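Local coordinates for protein Xaa-Pro dipeptidase (Pyrococcus horikoshii, PDB 1WY2) that probably splits dipeptides that end in proline into a free amino acid and proline, working as a homodimeric metallopeptidase with two metal ions per subunit, at residues I12-M15 and S19-A22; N28-Y33 and D119-M124; S35-L40 and A52-P57; G42-I47 and K76-F81; P179-I184 and L291-W296. One frame throughout, in Å; residues are numbered along the deposited sequence.

Contact 1: residues I12-M15 and S19-A22; sequences IEFM and SIDA
M15 and I20 face each other across a Schellman motif that ends helix 6-17 and leads into strand 22-25. S19 is its C-prime residue, with phi at 53°, and this backbone turn lets I20 N reach back to M15 O at 2.8 Å, nearly straight at 173°. The tight part is made by M15. Its side chain crosses I20 at about a right angle, with M15 CG 4.1 Å from I20 CG2. A bend at the last torsion (chi3 54°) then turns the M15 methyl onto the backbone of the following residues: CE is 3.3 Å from D21 O and 3.6 Å from A22 CA. I47 of strand 44-48 also packs on M15, so the thioether end touches both strands 22-25 and 44-48. The loose side is the outer one, where the CB atoms of S19 and D21 point away from the helix and both residues are exposed; D21 OD2 is nevertheless engaged, accepting from S90 N. At the margin of the contact F14, partly exposed and shared with helix 118-125, meets I20 obliquely, its ring atom CE1 standing 3.9 Å from I20 CD1.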
# COMPACT_ATOMS: atom_id res chain seq x y z
N ILE A 12 24.04 15.39 2.48
CA ILE A 12 25.35 15.66 1.90
C ILE A 12 26.44 15.47 2.96
O ILE A 12 27.53 14.97 2.66
CB ILE A 12 25.43 17.09 1.32
CG1 ILE A 12 24.56 17.17 0.05
CG2 ILE A 12 26.88 17.46 1.02
CD1 ILE A 12 24.39 18.57 -0.50
N GLU A 13 26.15 15.87 4.20
CA GLU A 13 27.11 15.71 5.29
C GLU A 13 27.41 14.23 5.47
O GLU A 13 28.57 13.81 5.53
CB GLU A 13 26.54 16.28 6.59
CG GLU A 13 27.40 15.99 7.82
CD GLU A 13 26.84 16.62 9.08
OE1 GLU A 13 25.67 16.36 9.41
OE2 GLU A 13 27.58 17.37 9.75
N PHE A 14 26.35 13.43 5.55
CA PHE A 14 26.49 11.99 5.72
C PHE A 14 27.30 11.41 4.56
O PHE A 14 28.16 10.56 4.76
CB PHE A 14 25.10 11.33 5.77
CG PHE A 14 25.14 9.84 5.99
CD1 PHE A 14 25.17 8.97 4.91
CD2 PHE A 14 25.14 9.32 7.28
CE1 PHE A 14 25.20 7.59 5.11
CE2 PHE A 14 25.17 7.94 7.49
CZ PHE A 14 25.21 7.07 6.40
N MET A 15 27.01 11.88 3.35
CA MET A 15 27.72 11.43 2.15
C MET A 15 29.22 11.62 2.26
O MET A 15 30.00 10.69 2.02
CB MET A 15 27.23 12.18 0.92
CG MET A 15 25.87 11.78 0.41
SD MET A 15 25.30 12.91 -0.87
CE MET A 15 26.66 12.84 -2.00
N SER A 19 32.21 8.62 2.55
CA SER A 19 32.81 8.45 1.23
C SER A 19 31.80 8.03 0.17
O SER A 19 32.05 7.11 -0.61
CB SER A 19 33.94 7.43 1.30
OG SER A 19 34.94 7.83 2.22
N ILE A 20 30.65 8.70 0.15
CA ILE A 20 29.61 8.41 -0.82
C ILE A 20 29.59 9.54 -1.84
O ILE A 20 29.62 10.71 -1.47
CB ILE A 20 28.22 8.30 -0.15
CG1 ILE A 20 28.20 7.10 0.80
CG2 ILE A 20 27.14 8.19 -1.21
CD1 ILE A 20 26.94 6.99 1.63
N ASP A 21 29.55 9.20 -3.12
CA ASP A 21 29.57 10.20 -4.18
C ASP A 21 28.23 10.85 -4.49
O ASP A 21 28.16 12.03 -4.84
CB ASP A 21 30.17 9.59 -5.45
CG ASP A 21 31.58 9.08 -5.24
OD1 ASP A 21 32.45 9.90 -4.87
OD2 ASP A 21 31.81 7.87 -5.43
N ALA A 22 27.15 10.07 -4.38
CA ALA A 22 25.82 10.59 -4.64
C ALA A 22 24.79 9.74 -3.91
O ALA A 22 25.06 8.60 -3.54
CB ALA A 22 25.53 10.56 -6.14

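Contact 2: residues N28-Y33 and D119-M124; sequences NPNVYY and DVIRDM
The N30 side chain on helix 28-35 has CG anti to the carbonyl carbon (chi1 -67°), while I121 on helix 118-125 holds its CG2 branch opposite its own backbone N, and the two meet where the two segments come nearest, 7.8 Å between N30 CA and I121 CA. One turn further on, Y33 uses a different first torsion: CG lies anti to the backbone N (chi1 -173°), which sends the ring across to M124. At the first point the carboxamide comes obliquely onto the branch methyl, with N30 OD1 3.3 Å from I121 CG2. At the second the far end of the phenol rests on the start of the methionine chain, where Y33 CE2 is 3.8 Å and Y33 OH 3.6 Å from M124 CB. The phenol oxygen also lies 3.3 Å from M124 O. The two helices belong to the creatinase/prolidase N-terminal domain. On another face of helix 118-125, R122 holds D123 side-on: NE (3.1 Å) and NH2 both approach D123 OD1 from the same face of the carboxylate, and D119 adds a long, purely electrostatic partner. In the buried interface the N30 amide has two charged partners beyond these segments, R125 NH1 donating to OD1 and E94 OE2 accepting from ND2. Opposite charges at its two ends would fix the amide's rotation and probably polarise it, so a polar group can sit against the I121 methyl with its hydrogen-bonding needs met.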
# COMPACT_ATOMS: atom_id res chain seq x y z
N ASN A 28 8.43 6.97 -1.75
CA ASN A 28 7.47 8.07 -1.68
C ASN A 28 7.53 8.97 -0.45
O ASN A 28 7.61 10.19 -0.57
CB ASN A 28 6.05 7.55 -1.86
CG ASN A 28 5.86 6.81 -3.16
OD1 ASN A 28 6.33 7.26 -4.21
ND2 ASN A 28 5.18 5.67 -3.11
N PRO A 29 7.47 8.38 0.76
CA PRO A 29 7.53 9.24 1.94
C PRO A 29 8.82 10.05 2.03
O PRO A 29 8.79 11.21 2.46
CB PRO A 29 7.37 8.24 3.10
CG PRO A 29 7.88 6.96 2.54
CD PRO A 29 7.33 6.96 1.13
N ASN A 30 9.94 9.46 1.62
CA ASN A 30 11.21 10.18 1.66
C ASN A 30 11.29 11.25 0.59
O ASN A 30 11.86 12.32 0.81
CB ASN A 30 12.38 9.20 1.53
CG ASN A 30 12.50 8.29 2.73
OD1 ASN A 30 12.21 8.70 3.85
ND2 ASN A 30 12.94 7.06 2.51
N VAL A 31 10.73 10.97 -0.59
CA VAL A 31 10.75 11.96 -1.66
C VAL A 31 9.95 13.17 -1.20
O VAL A 31 10.35 14.31 -1.43
CB VAL A 31 10.13 11.39 -2.95
CG1 VAL A 31 9.99 12.50 -3.99
CG2 VAL A 31 11.01 10.28 -3.48
N TYR A 32 8.82 12.92 -0.55
CA TYR A 32 7.98 14.01 -0.06
C TYR A 32 8.69 14.76 1.07
O TYR A 32 8.70 16.00 1.10
CB TYR A 32 6.65 13.48 0.47
CG TYR A 32 5.81 14.57 1.10
CD1 TYR A 32 5.19 15.54 0.31
CD2 TYR A 32 5.70 14.68 2.49
CE1 TYR A 32 4.49 16.59 0.89
CE2 TYR A 32 5.00 15.74 3.08
CZ TYR A 32 4.40 16.69 2.27
OH TYR A 32 3.73 17.76 2.83
N TYR A 33 9.28 14.01 1.99
CA TYR A 33 9.97 14.60 3.12
C TYR A 33 11.05 15.58 2.68
O TYR A 33 11.18 16.67 3.23
CB TYR A 33 10.61 13.51 3.98
CG TYR A 33 11.20 14.01 5.28
CD1 TYR A 33 10.38 14.42 6.33
CD2 TYR A 33 12.58 14.07 5.46
CE1 TYR A 33 10.92 14.86 7.53
CE2 TYR A 33 13.13 14.51 6.66
CZ TYR A 33 12.30 14.91 7.69
OH TYR A 33 12.83 15.35 8.88
N ASP A 119 20.48 5.49 8.06
CA ASP A 119 20.80 6.20 9.30
C ASP A 119 20.50 7.70 9.28
O ASP A 119 19.98 8.24 10.27
CB ASP A 119 22.28 6.01 9.65
CG ASP A 119 22.56 4.64 10.27
OD1 ASP A 119 21.63 3.81 10.36
OD2 ASP A 119 23.73 4.41 10.66
N VAL A 120 20.83 8.38 8.19
CA VAL A 120 20.58 9.82 8.13
C VAL A 120 19.11 10.12 7.89
O VAL A 120 18.58 11.09 8.42
CB VAL A 120 21.47 10.51 7.05
CG1 VAL A 120 21.11 10.04 5.65
CG2 VAL A 120 21.35 12.02 7.18
N ILE A 121 18.43 9.27 7.12
CA ILE A 121 17.01 9.46 6.87
C ILE A 121 16.30 9.29 8.21
O ILE A 121 15.42 10.08 8.57
CB ILE A 121 16.46 8.44 5.85
CG1 ILE A 121 17.15 8.63 4.50
CG2 ILE A 121 14.95 8.59 5.72
CD1 ILE A 121 17.00 10.03 3.93
N ARG A 122 16.68 8.25 8.94
CA ARG A 122 16.10 7.97 10.25
C ARG A 122 16.35 9.12 11.23
O ARG A 122 15.44 9.60 11.89
CB ARG A 122 16.70 6.69 10.84
CG ARG A 122 16.31 6.42 12.29
CD ARG A 122 17.29 5.44 12.92
NE ARG A 122 18.64 6.00 12.95
CZ ARG A 122 19.73 5.32 13.29
NH1 ARG A 122 19.63 4.04 13.64
NH2 ARG A 122 20.91 5.92 13.30
N ASP A 123 17.61 9.55 11.33
CA ASP A 123 17.95 10.62 12.25
C ASP A 123 17.11 11.88 12.04
O ASP A 123 16.82 12.60 12.99
CB ASP A 123 19.45 10.94 12.16
CG ASP A 123 20.32 9.87 12.81
OD1 ASP A 123 19.76 8.90 13.36
OD2 ASP A 123 21.56 10.00 12.78
N MET A 124 16.73 12.15 10.79
CA MET A 124 15.91 13.31 10.50
C MET A 124 14.43 13.07 10.81
O MET A 124 13.82 13.82 11.58
CB MET A 124 16.04 13.72 9.03
CG MET A 124 17.40 14.27 8.64
SD MET A 124 17.37 14.99 6.98
CE MET A 124 17.26 13.50 5.98

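Contact 3: residues S35-L40 and A52-P57; sequences SGASPL and ATLYVP
The pyrrolidine ring of P39 turns one corner of its rim, CB, toward V56, reaching CG1 at 4.1 Å; the planar ring of Y55 lies on the other side of strand 51-57, with T53 CG2 3.6 Å above one of its faces, offset toward the rim. L54 and V56 are therefore the residues through which the strand meets the loop. L54, with CG anti to the backbone N (chi1 171°), carries most of the contact through a single methyl: CD2 is 3.6 Å from A37 CB and 4.1 Å from S35 OG. S35 is the last residue of helix 28-35, and its OG accepts from A37 N at 3.1 Å, with an N-H...O angle of 159°, forming an ST turn. The hydroxyl sits between the backbone N and the carbonyl carbon and in turn donates to V31 O one helical turn back, so this buried oxygen is used both ways and its rotation is fixed. G36, the first residue past the helix, has a positive phi (88°), and the chain then continues through A37 and S38 to P39, followed by L40, which packs on H195 of the second subunit. Methyl and ring carbons make most of the contact, with the S35 hydroxyl oxygen at its border. Strand 51-57 lies in the mixed sheet between strands 44-48 and 72-75, and the loop lies against one face of it. V31 of helix 28-35 packs on L54 and P39, and helix 58-67 adds A64 against V56 and E60 against P39.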
# COMPACT_ATOMS: atom_id res chain seq x y z
N SER A 35 11.67 16.80 -0.76
CA SER A 35 11.31 17.77 -1.80
C SER A 35 9.94 18.42 -1.67
O SER A 35 9.72 19.51 -2.22
CB SER A 35 11.40 17.10 -3.18
OG SER A 35 10.29 16.24 -3.37
N GLY A 36 9.03 17.77 -0.97
CA GLY A 36 7.69 18.31 -0.82
C GLY A 36 6.79 17.86 -1.96
O GLY A 36 5.60 18.18 -2.00
N ALA A 37 7.37 17.12 -2.90
CA ALA A 37 6.63 16.60 -4.06
C ALA A 37 6.10 15.19 -3.79
O ALA A 37 6.67 14.44 -2.99
CB ALA A 37 7.54 16.58 -5.28
N SER A 38 5.01 14.83 -4.47
CA SER A 38 4.42 13.51 -4.30
C SER A 38 4.17 12.80 -5.63
O SER A 38 3.02 12.50 -5.98
CB SER A 38 3.10 13.62 -3.53
OG SER A 38 3.30 14.22 -2.26
N PRO A 39 5.24 12.53 -6.39
CA PRO A 39 5.06 11.85 -7.68
C PRO A 39 4.47 10.46 -7.49
O PRO A 39 5.13 9.56 -6.96
CB PRO A 39 6.47 11.83 -8.25
CG PRO A 39 7.33 11.76 -7.02
CD PRO A 39 6.66 12.76 -6.12
N LEU A 40 3.23 10.28 -7.93
CA LEU A 40 2.53 9.00 -7.84
C LEU A 40 3.31 7.91 -8.59
O LEU A 40 3.50 6.80 -8.11
CB LEU A 40 1.14 9.14 -8.46
CG LEU A 40 0.27 10.17 -7.75
CD1 LEU A 40 0.70 11.60 -8.06
CD2 LEU A 40 -1.20 10.06 -8.14
N ALA A 52 20.89 19.06 -6.02
CA ALA A 52 19.81 18.14 -5.67
C ALA A 52 18.78 18.28 -6.78
O ALA A 52 18.29 19.38 -7.04
CB ALA A 52 19.21 18.51 -4.32
N THR A 53 18.45 17.17 -7.43
CA THR A 53 17.49 17.20 -8.53
C THR A 53 16.42 16.11 -8.40
O THR A 53 16.72 14.98 -8.02
CB THR A 53 18.20 16.99 -9.89
OG1 THR A 53 19.26 17.94 -10.02
CG2 THR A 53 17.22 17.16 -11.04
N LEU A 54 15.19 16.46 -8.72
CA LEU A 54 14.09 15.50 -8.67
C LEU A 54 13.74 15.11 -10.10
O LEU A 54 13.28 15.94 -10.88
CB LEU A 54 12.86 16.13 -7.99
CG LEU A 54 11.57 15.30 -8.05
CD1 LEU A 54 11.77 13.97 -7.33
CD2 LEU A 54 10.43 16.08 -7.43
N TYR A 55 13.98 13.85 -10.44
CA TYR A 55 13.67 13.34 -11.78
C TYR A 55 12.33 12.63 -11.75
O TYR A 55 12.10 11.78 -10.88
CB TYR A 55 14.75 12.36 -12.25
CG TYR A 55 16.12 12.97 -12.43
CD1 TYR A 55 16.99 13.10 -11.35
CD2 TYR A 55 16.54 13.40 -13.68
CE1 TYR A 55 18.25 13.67 -11.51
CE2 TYR A 55 17.80 13.97 -13.86
CZ TYR A 55 18.65 14.09 -12.77
OH TYR A 55 19.91 14.63 -12.95
N VAL A 56 11.46 12.95 -12.69
CA VAL A 56 10.15 12.32 -12.75
C VAL A 56 9.70 12.04 -14.18
O VAL A 56 10.20 12.64 -15.13
CB VAL A 56 9.07 13.21 -12.09
CG1 VAL A 56 9.40 13.44 -10.62
CG2 VAL A 56 8.97 14.54 -12.82
N PRO A 57 8.77 11.09 -14.35
CA PRO A 57 8.26 10.74 -15.68
C PRO A 57 7.45 11.92 -16.20
O PRO A 57 7.01 12.77 -15.42
CB PRO A 57 7.39 9.52 -15.41
CG PRO A 57 8.03 8.90 -14.20
CD PRO A 57 8.32 10.11 -13.35

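Contact 4: residues G42-I47 and K76-F81; sequences GGYILI and KKMDEF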
# COMPACT_ATOMS: atom_id res chain seq x y z
N GLY A 42 7.03 7.13 -10.69
CA GLY A 42 8.35 6.96 -10.10
C GLY A 42 9.22 8.23 -10.03
O GLY A 42 9.84 8.66 -10.99
N GLY A 43 9.20 8.86 -8.83
CA GLY A 43 10.04 10.03 -8.62
C GLY A 43 11.37 9.65 -7.96
O GLY A 43 11.44 8.82 -7.07
N TYR A 44 12.46 10.24 -8.44
CA TYR A 44 13.78 9.92 -7.92
C TYR A 44 14.59 11.19 -7.65
O TYR A 44 14.77 12.00 -8.55
CB TYR A 44 14.57 9.05 -8.90
CG TYR A 44 13.80 7.86 -9.43
CD1 TYR A 44 13.01 7.97 -10.57
CD2 TYR A 44 13.86 6.63 -8.78
CE1 TYR A 44 12.29 6.88 -11.05
CE2 TYR A 44 13.14 5.54 -9.25
CZ TYR A 44 12.36 5.67 -10.39
OH TYR A 44 11.64 4.59 -10.86
N ILE A 45 15.05 11.35 -6.42
CA ILE A 45 15.87 12.51 -6.08
C ILE A 45 17.33 12.09 -6.11
O ILE A 45 17.71 11.09 -5.49
CB ILE A 45 15.56 13.05 -4.67
CG1 ILE A 45 14.08 13.43 -4.55
CG2 ILE A 45 16.43 14.27 -4.38
CD1 ILE A 45 13.69 13.93 -3.18
N LEU A 46 18.15 12.83 -6.85
CA LEU A 46 19.57 12.54 -6.92
C LEU A 46 20.30 13.70 -6.24
O LEU A 46 20.17 14.85 -6.66
CB LEU A 46 20.04 12.42 -8.37
CG LEU A 46 21.51 12.04 -8.55
CD1 LEU A 46 21.78 10.69 -7.90
CD2 LEU A 46 21.86 12.00 -10.03
N ILE A 47 21.06 13.38 -5.20
CA ILE A 47 21.80 14.39 -4.45
C ILE A 47 23.30 14.23 -4.63
O ILE A 47 23.84 13.13 -4.45
CB ILE A 47 21.47 14.30 -2.94
CG1 ILE A 47 19.99 14.58 -2.71
CG2 ILE A 47 22.33 15.29 -2.16
CD1 ILE A 47 19.50 14.25 -1.30
N LYS A 76 11.64 10.79 -20.52
CA LYS A 76 10.66 10.00 -21.25
C LYS A 76 10.91 8.51 -21.04
O LYS A 76 9.97 7.72 -20.95
CB LYS A 76 10.73 10.33 -22.74
CG LYS A 76 10.49 11.80 -23.06
CD LYS A 76 10.58 12.07 -24.55
CE LYS A 76 10.35 13.53 -24.88
NZ LYS A 76 10.50 13.81 -26.33
N LYS A 77 12.18 8.13 -20.97
CA LYS A 77 12.55 6.74 -20.77
C LYS A 77 13.60 6.63 -19.67
O LYS A 77 14.44 7.53 -19.51
CB LYS A 77 13.09 6.16 -22.08
CG LYS A 77 13.33 4.65 -22.05
CD LYS A 77 13.74 4.13 -23.43
CE LYS A 77 12.63 4.31 -24.45
NZ LYS A 77 11.38 3.57 -24.07
N MET A 78 13.56 5.54 -18.91
CA MET A 78 14.50 5.33 -17.82
C MET A 78 15.95 5.46 -18.24
O MET A 78 16.80 5.86 -17.43
CB MET A 78 14.27 3.95 -17.19
CG MET A 78 13.10 3.90 -16.22
SD MET A 78 13.34 5.01 -14.82
CE MET A 78 14.44 4.03 -13.80
N ASP A 79 16.26 5.14 -19.49
CA ASP A 79 17.63 5.24 -19.98
C ASP A 79 18.16 6.65 -19.78
O ASP A 79 19.35 6.86 -19.56
CB ASP A 79 17.70 4.86 -21.46
CG ASP A 79 17.30 3.42 -21.71
OD1 ASP A 79 17.89 2.51 -21.08
OD2 ASP A 79 16.39 3.19 -22.53
N GLU A 80 17.25 7.63 -19.85
CA GLU A 80 17.62 9.03 -19.67
C GLU A 80 18.02 9.25 -18.22
O GLU A 80 18.94 10.03 -17.93
CB GLU A 80 16.43 9.93 -20.02
CG GLU A 80 15.95 9.80 -21.45
CD GLU A 80 14.69 10.60 -21.72
OE1 GLU A 80 14.71 11.83 -21.49
OE2 GLU A 80 13.69 10.01 -22.15
N PHE A 81 17.33 8.57 -17.31
CA PHE A 81 17.61 8.68 -15.89
C PHE A 81 18.98 8.07 -15.58
O PHE A 81 19.82 8.71 -14.94
CB PHE A 81 16.54 7.96 -15.07
CG PHE A 81 16.83 7.91 -13.60
CD1 PHE A 81 16.84 9.07 -12.83
CD2 PHE A 81 17.12 6.70 -12.97
CE1 PHE A 81 17.15 9.04 -11.48
CE2 PHE A 81 17.43 6.65 -11.61
CZ PHE A 81 17.45 7.82 -10.86
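Y44 and F81 make an aromatic contact, extended by M78, that packs the start of helix 78-85 on strand 44-48 in the N-terminal domain's mixed sheet. The rings meet obliquely: their centroids lie 4.8 Å apart and the planes open at 33°. The closest touch is at the base of the tyrosine, Y44 CB to F81 CE1 at 3.6 Å, and Y44 CD1 lies over one face of the phenylalanine. With CG anti to its backbone N (chi1 174°), F81 stretches from the helix to the strand. M78, bent at both chi2 and chi3, makes a Met-aromatic contact, its SD 5.2 Å from the centroid of the Y44 ring in an oblique approach and its CE 4.1 Å from Y44 OH. The chain entering the helix is held by E80, whose OE2 accepts from K76 N and K77 N, each at 2.7 Å, both from above the same face of the carboxylate; the K77 side chain makes a cation-pi contact with Y302 of the second subunit. F101 of helix 99-108 touches Y44, M78 and F81, its ring plane nearly parallel to that of Y44, and L24 of strand 22-25 lies against Y44 and F81.

Contact 5: residues P179-I184 and L291-W296; sequences PAFDTI and LEVHEW. With CAC (cacodylate ion), chain C.
H294 NE2 donates to O2 of a cacodylate ion at 2.7 Å, with an N-H...O angle of 157° and the oxygen in the plane of the imidazole, at its edge. The same ion leans on the facing loop: its methyl C2 lies over one face of the F181 ring, offset toward the rim, 3.6 Å from F181 CE2, and its C1 is 3.9 Å from I184 CD1. Directly between the loops the contact is small and apolar. V293 sends CG2, the branch anti to its backbone N, obliquely to the F181 ring, 3.7 Å from CD2, and the same methyl is 3.9 Å from cacodylate C2; A180 CB stands a looser 4.5 Å from V293 CG2. F181 can meet both because its chi1 of 53° places the ring between the backbone N and the carbonyl carbon. The loops border the dinuclear metal centre of the M24 metallopeptidase domain, the pita-bread fold. Zinc occupies both metal positions here; F181 packs close to the ligands D212 and D223, and H294 meets the ligand H287 edge-to-face. The ion probably comes from the crystallisation liquor, but its place next to F181 and H294, which border the metal site, may mark part of the active-site pocket. Within the same loop as H294, E295 OE2 accepts from E292 N at 2.9 Å, which braces the loop, and it also pairs with R125. E292 continues this charged network to R125 and K27 of the N-terminal domain, while E295 OE1 pairs with K128.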
# COMPACT_ATOMS: atom_id res chain seq x y z
N PRO A 179 -7.93 6.03 5.18
CA PRO A 179 -7.50 5.40 6.44
C PRO A 179 -5.99 5.18 6.40
O PRO A 179 -5.42 4.95 5.33
CB PRO A 179 -8.27 4.08 6.45
CG PRO A 179 -9.49 4.37 5.62
CD PRO A 179 -8.91 5.18 4.48
N ALA A 180 -5.34 5.25 7.55
CA ALA A 180 -3.89 5.06 7.62
C ALA A 180 -3.52 3.61 7.33
O ALA A 180 -2.39 3.31 6.93
CB ALA A 180 -3.37 5.47 8.99
N PHE A 181 -4.48 2.71 7.53
CA PHE A 181 -4.29 1.29 7.30
C PHE A 181 -5.67 0.63 7.36
O PHE A 181 -6.63 1.25 7.78
CB PHE A 181 -3.36 0.70 8.37
CG PHE A 181 -3.79 1.00 9.78
CD1 PHE A 181 -4.71 0.18 10.43
CD2 PHE A 181 -3.27 2.09 10.47
CE1 PHE A 181 -5.11 0.45 11.73
CE2 PHE A 181 -3.66 2.38 11.78
CZ PHE A 181 -4.58 1.55 12.41
N ASP A 182 -5.75 -0.63 6.92
CA ASP A 182 -7.02 -1.35 6.92
C ASP A 182 -7.62 -1.42 8.33
O ASP A 182 -7.04 -2.02 9.23
CB ASP A 182 -6.82 -2.76 6.36
CG ASP A 182 -6.61 -2.77 4.86
OD1 ASP A 182 -5.78 -1.98 4.36
OD2 ASP A 182 -7.28 -3.57 4.17
N THR A 183 -8.78 -0.80 8.50
CA THR A 183 -9.45 -0.75 9.80
C THR A 183 -9.73 -2.11 10.41
O THR A 183 -10.28 -3.00 9.77
CB THR A 183 -10.77 0.03 9.71
OG1 THR A 183 -10.49 1.39 9.33
CG2 THR A 183 -11.49 0.03 11.05
N ILE A 184 -9.36 -2.24 11.68
CA ILE A 184 -9.57 -3.46 12.43
C ILE A 184 -10.77 -3.32 13.35
O ILE A 184 -10.80 -2.45 14.21
CB ILE A 184 -8.32 -3.81 13.28
CG1 ILE A 184 -7.19 -4.26 12.36
CG2 ILE A 184 -8.66 -4.89 14.31
CD1 ILE A 184 -5.84 -4.30 13.03
N LEU A 291 5.32 9.99 8.59
CA LEU A 291 4.90 9.93 7.20
C LEU A 291 4.41 8.52 6.88
O LEU A 291 3.70 8.30 5.90
CB LEU A 291 6.06 10.31 6.28
CG LEU A 291 6.42 11.80 6.29
CD1 LEU A 291 7.71 12.00 5.49
CD2 LEU A 291 5.28 12.61 5.69
N GLU A 292 4.81 7.56 7.71
CA GLU A 292 4.38 6.17 7.57
C GLU A 292 3.78 5.75 8.91
O GLU A 292 4.18 6.26 9.96
CB GLU A 292 5.56 5.27 7.21
CG GLU A 292 6.06 5.48 5.79
CD GLU A 292 7.36 4.77 5.50
OE1 GLU A 292 8.39 5.19 6.05
OE2 GLU A 292 7.35 3.79 4.72
N VAL A 293 2.81 4.84 8.90
CA VAL A 293 2.19 4.42 10.15
C VAL A 293 3.16 3.60 11.00
O VAL A 293 3.08 3.60 12.22
CB VAL A 293 0.88 3.64 9.91
CG1 VAL A 293 1.17 2.24 9.43
CG2 VAL A 293 0.04 3.63 11.18
N HIS A 294 4.09 2.90 10.34
CA HIS A 294 5.11 2.11 11.02
C HIS A 294 6.49 2.66 10.66
O HIS A 294 6.95 2.47 9.54
CB HIS A 294 5.07 0.64 10.61
CG HIS A 294 3.86 -0.10 11.08
ND1 HIS A 294 2.89 -0.57 10.22
CD2 HIS A 294 3.47 -0.46 12.33
CE1 HIS A 294 1.95 -1.19 10.92
NE2 HIS A 294 2.28 -1.14 12.20
N GLU A 295 7.14 3.34 11.60
CA GLU A 295 8.47 3.87 11.37
C GLU A 295 9.31 3.86 12.64
O GLU A 295 8.91 3.28 13.65
CB GLU A 295 8.42 5.27 10.73
CG GLU A 295 7.62 6.34 11.47
CD GLU A 295 7.61 7.66 10.70
OE1 GLU A 295 8.18 8.66 11.21
OE2 GLU A 295 7.05 7.71 9.59
N TRP A 296 10.48 4.49 12.60
CA TRP A 296 11.38 4.52 13.75
C TRP A 296 10.82 5.30 14.94
O TRP A 296 10.19 6.34 14.77
CB TRP A 296 12.72 5.13 13.36
CG TRP A 296 13.31 4.59 12.09
CD1 TRP A 296 14.07 3.46 11.94
CD2 TRP A 296 13.25 5.20 10.79
NE1 TRP A 296 14.48 3.34 10.63
CE2 TRP A 296 13.99 4.39 9.91
CE3 TRP A 296 12.63 6.36 10.30
CZ2 TRP A 296 14.14 4.71 8.55
CZ3 TRP A 296 12.78 6.67 8.95
CH2 TRP A 296 13.53 5.85 8.09
AS CAC C . -1.15 -1.18 13.78
O1 CAC C . -1.40 -0.47 15.25
O2 CAC C . 0.28 -1.98 13.89
C1 CAC C . -2.46 -2.46 13.40
C2 CAC C . -0.92 0.09 12.42

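How the contacts relate
Contacts 1 to 4 all belong to the N-terminal domain; contact 5 alone lies in the M24 domain, a surface contact beside the metals. Contacts 2 and 3 are buried and share helix 28-35, one through its flank, the other where it ends; contacts 1 and 4 are partly buried. Contacts 3 and 4 meet in one sheet, strands 44-48 and 51-57 pairing through Y55 N to Y44 O and L46 N to T53 O, with helix 78-85 packed on strand 44-48. Contact 1 is a local helix ending; contacts 3 and 4 rely on methyls and rings. Contact 2 touches contact 5 across the domain boundary, L291 against P29 and Y33, W296 against R122, and R125 serves N30 in one and E292 and E295 in the other.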